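Side-chain contacts in hypothetical protein PH1819 (Pyrococcus horikoshii, PDB 2EEN), which is of unknown function but belongs to the CYTH family, whose members include class IV adenylate cyclases and other enzymes that act on triphosphate substrates: residues 86-89 with 90-93; 92-95 with 96-100. One frame throughout, in Å; residues are numbered along the deposited sequence.

Contact 1: 86-89 with 90-93; sequences QEDV and DKYF
Val89 and Phe93 lie side by side in the first turn of helix 89-98, where the chain leaves strand 78-85 and Asp88 takes the N-cap position; this helix start illustrates how backbone bonds and i, i+4 packing can hold a first turn without a side-chain cap. The close-packed part is apolar. With CG1 anti to the backbone N (chi1 -177°), Val89 turns this methyl toward the next turn, where it meets Phe93 CE2 at 3.4 Å. The same ring leans obliquely against the Val89 carbonyl, Phe93 CD2 approaching Val89 O to 3.4 Å, while Phe93 N donates to that oxygen in the carbonyl plane and nearly straight (161°). Beyond it, the Phe93 ring rests on Ile33 and Tyr35 of strand 23-36.

Asp88 and Lys91 are looser in their mutual contacts, and Asp90 beside them is exposed to solvent. The Asp88 side chain runs alongside the extended lysine, Asp88 CB 3.6 Å from Lys91 CD. Asp88 OD1 and Lys91 NZ, 4.3 Å apart, are too distant for a salt bridge; the second subunit takes the lysine, through Val83 and the Glu82 carbonyl. The Asp88 carbonyl accepts a backbone bond from Lys91 N.

The buried Tyr92 bonds through its hydroxyl to Tyr92 of the second subunit. Its ring edge faces two loop carbonyls, CD1 lying 3.4 Å from Asp88 O and CE1 lying 3.7 Å from Glu87 O.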
# COMPACT_ATOMS: atom_id res chain seq x y z
N GLN A 86 -3.19 3.18 -8.88
CA GLN A 86 -3.97 3.65 -10.01
C GLN A 86 -4.49 5.08 -9.88
O GLN A 86 -4.86 5.71 -10.87
CB GLN A 86 -5.14 2.70 -10.27
CG GLN A 86 -4.69 1.28 -10.59
CD GLN A 86 -5.86 0.34 -10.84
OE1 GLN A 86 -6.67 0.57 -11.73
NE2 GLN A 86 -5.95 -0.71 -10.03
N GLU A 87 -4.51 5.58 -8.65
CA GLU A 87 -4.98 6.94 -8.38
C GLU A 87 -4.48 7.40 -7.02
O GLU A 87 -3.96 6.61 -6.24
CB GLU A 87 -6.51 6.98 -8.41
CG GLU A 87 -7.17 5.91 -7.56
CD GLU A 87 -8.68 6.05 -7.48
OE1 GLU A 87 -9.32 6.21 -8.54
OE2 GLU A 87 -9.22 5.99 -6.36
N ASP A 88 -4.64 8.69 -6.76
CA ASP A 88 -4.23 9.30 -5.50
C ASP A 88 -2.79 8.99 -5.11
O ASP A 88 -2.51 8.62 -3.97
CB ASP A 88 -5.15 8.83 -4.37
CG ASP A 88 -6.60 9.18 -4.62
OD1 ASP A 88 -6.88 10.35 -4.97
OD2 ASP A 88 -7.46 8.29 -4.46
N VAL A 89 -1.86 9.16 -6.06
CA VAL A 89 -0.46 8.90 -5.79
C VAL A 89 0.01 9.70 -4.58
O VAL A 89 0.74 9.19 -3.72
CB VAL A 89 0.42 9.29 -6.99
CG1 VAL A 89 1.87 8.93 -6.71
CG2 VAL A 89 -0.08 8.59 -8.25
N ASP A 90 -0.41 10.96 -4.50
CA ASP A 90 -0.02 11.80 -3.39
C ASP A 90 -0.45 11.25 -2.04
O ASP A 90 0.22 11.46 -1.04
CB ASP A 90 -0.57 13.22 -3.58
CG ASP A 90 0.09 13.94 -4.74
OD1 ASP A 90 1.25 13.61 -5.06
OD2 ASP A 90 -0.55 14.83 -5.33
N LYS A 91 -1.58 10.55 -2.01
CA LYS A 91 -2.05 9.98 -0.76
C LYS A 91 -1.12 8.87 -0.29
O LYS A 91 -0.89 8.72 0.92
CB LYS A 91 -3.47 9.44 -0.92
CG LYS A 91 -4.48 10.53 -1.18
CD LYS A 91 -5.89 10.00 -1.08
CE LYS A 91 -6.89 11.14 -1.13
NZ LYS A 91 -8.28 10.63 -0.91
N TYR A 92 -0.58 8.10 -1.23
CA TYR A 92 0.35 7.04 -0.85
C TYR A 92 1.61 7.67 -0.26
O TYR A 92 2.15 7.19 0.73
CB TYR A 92 0.68 6.15 -2.05
CG TYR A 92 -0.40 5.15 -2.38
CD1 TYR A 92 -1.50 5.50 -3.17
CD2 TYR A 92 -0.35 3.85 -1.89
CE1 TYR A 92 -2.51 4.58 -3.46
CE2 TYR A 92 -1.35 2.92 -2.17
CZ TYR A 92 -2.42 3.29 -2.96
OH TYR A 92 -3.41 2.37 -3.25
N PHE A 93 2.07 8.76 -0.87
CA PHE A 93 3.25 9.45 -0.35
C PHE A 93 2.97 9.94 1.06
O PHE A 93 3.80 9.83 1.96
CB PHE A 93 3.62 10.64 -1.24
CG PHE A 93 4.32 10.26 -2.50
CD1 PHE A 93 5.52 9.55 -2.46
CD2 PHE A 93 3.78 10.60 -3.74
CE1 PHE A 93 6.17 9.19 -3.64
CE2 PHE A 93 4.43 10.24 -4.92
CZ PHE A 93 5.63 9.54 -4.86

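Contact 2: 92-95 with 96-100; sequences YFEL and LDRLG
Leu95, with CG anti to the backbone N (chi1 176°), and Leu99, with CG anti to the carbonyl carbon (chi1 -68°), slant across each other one helical turn apart. Leu95 CD1 and Leu99 CD1 approach to 3.7 Å. Leu99 also packs over the carbonyl that its own backbone N-H uses, its CG sitting 3.3 Å from Leu95 O.

One residue earlier, on the more exposed side, Glu94 and Arg98 illustrate a weaker i, i+4 relation at the border with the second subunit, where both pack on Ile81 of that chain. Arg98 CG rests 3.2 Å from Glu94 O, and the arginine chain then bends at chi2. The charged ends do not touch, Glu94 OE2 and Arg98 NH2 being 4.9 Å apart, so any attraction between them is probably modest.

Four i to i+4 backbone bonds link 92-95 to 96-99, the straightest from Leu96 N to Tyr92 O (173°). The helix then closes in a Schellman motif, with Gly100 at positive phi and two bonds back into the last turn, one of them from Gly100 N to Asp97 O at 3.0 Å. The Asp97 carboxylate forms a salt bridge with Lys102, at the start of the next strand.

In the fold, Leu96 packs on Tyr35 of strand 23-36 and on Leu49 and Ile51 of strand 48-56, while Leu95 meets Tyr66 of the second subunit.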
# COMPACT_ATOMS: atom_id res chain seq x y z
N TYR A 92 -0.58 8.10 -1.23
CA TYR A 92 0.35 7.04 -0.85
C TYR A 92 1.61 7.67 -0.26
O TYR A 92 2.15 7.19 0.73
CB TYR A 92 0.68 6.15 -2.05
CG TYR A 92 -0.40 5.15 -2.38
CD1 TYR A 92 -1.50 5.50 -3.17
CD2 TYR A 92 -0.35 3.85 -1.89
CE1 TYR A 92 -2.51 4.58 -3.46
CE2 TYR A 92 -1.35 2.92 -2.17
CZ TYR A 92 -2.42 3.29 -2.96
OH TYR A 92 -3.41 2.37 -3.25
N PHE A 93 2.07 8.76 -0.87
CA PHE A 93 3.25 9.45 -0.35
C PHE A 93 2.97 9.94 1.06
O PHE A 93 3.80 9.83 1.96
CB PHE A 93 3.62 10.64 -1.24
CG PHE A 93 4.32 10.26 -2.50
CD1 PHE A 93 5.52 9.55 -2.46
CD2 PHE A 93 3.78 10.60 -3.74
CE1 PHE A 93 6.17 9.19 -3.64
CE2 PHE A 93 4.43 10.24 -4.92
CZ PHE A 93 5.63 9.54 -4.86
N GLU A 94 1.78 10.50 1.26
CA GLU A 94 1.39 11.03 2.56
C GLU A 94 1.25 9.90 3.59
O GLU A 94 1.66 10.04 4.74
CB GLU A 94 0.09 11.81 2.43
CG GLU A 94 -0.34 12.54 3.69
CD GLU A 94 -1.59 13.38 3.47
OE1 GLU A 94 -2.58 12.86 2.91
OE2 GLU A 94 -1.58 14.57 3.85
N LEU A 95 0.66 8.79 3.17
CA LEU A 95 0.46 7.65 4.06
C LEU A 95 1.80 7.13 4.57
O LEU A 95 1.98 6.92 5.77
CB LEU A 95 -0.28 6.53 3.32
CG LEU A 95 -0.48 5.24 4.12
CD1 LEU A 95 -1.16 5.56 5.45
CD2 LEU A 95 -1.30 4.25 3.31
N LEU A 96 2.73 6.91 3.66
CA LEU A 96 4.04 6.43 4.06
C LEU A 96 4.70 7.40 5.05
O LEU A 96 5.25 6.98 6.05
CB LEU A 96 4.93 6.24 2.83
CG LEU A 96 4.56 5.06 1.93
CD1 LEU A 96 5.57 4.95 0.79
CD2 LEU A 96 4.56 3.78 2.75
N ASP A 97 4.61 8.70 4.77
CA ASP A 97 5.21 9.70 5.65
C ASP A 97 4.60 9.63 7.05
O ASP A 97 5.32 9.61 8.05
CB ASP A 97 5.01 11.10 5.06
CG ASP A 97 5.86 12.14 5.77
OD1 ASP A 97 7.10 11.98 5.80
OD2 ASP A 97 5.28 13.12 6.29
N ARG A 98 3.27 9.58 7.12
CA ARG A 98 2.57 9.52 8.39
C ARG A 98 2.92 8.26 9.17
O ARG A 98 2.99 8.29 10.40
CB ARG A 98 1.06 9.58 8.16
CG ARG A 98 0.55 10.92 7.66
CD ARG A 98 0.71 12.01 8.71
NE ARG A 98 0.19 13.29 8.25
CZ ARG A 98 0.12 14.39 9.01
NH1 ARG A 98 0.53 14.36 10.27
NH2 ARG A 98 -0.37 15.51 8.50
N LEU A 99 3.14 7.16 8.47
CA LEU A 99 3.49 5.91 9.12
C LEU A 99 4.95 5.87 9.56
O LEU A 99 5.39 4.92 10.20
CB LEU A 99 3.16 4.73 8.21
CG LEU A 99 1.67 4.53 7.98
CD1 LEU A 99 1.44 3.39 7.00
CD2 LEU A 99 0.97 4.23 9.30
N GLY A 100 5.71 6.90 9.21
CA GLY A 100 7.10 6.94 9.63
C GLY A 100 8.13 6.48 8.63
O GLY A 100 9.31 6.35 8.97

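How the contacts relate
Contacts 1 and 2 follow one another along a single helix, 89-98, their centres about 10 Å apart, and they share Tyr92 and Phe93 where the first ends and the second begins. Contact 1 starts the helix after strand 78-85, the last strand at one end of the antiparallel sheet; contact 2 finishes it just before strand 102-117, which lies beyond strand 23-36 in the sheet order. The short helix thus carries the chain between strands that are not neighbours. Both contacts use one flank to pack on the sheet and another to meet the second subunit, so residues from both ends of the helix take part in the dimer interface.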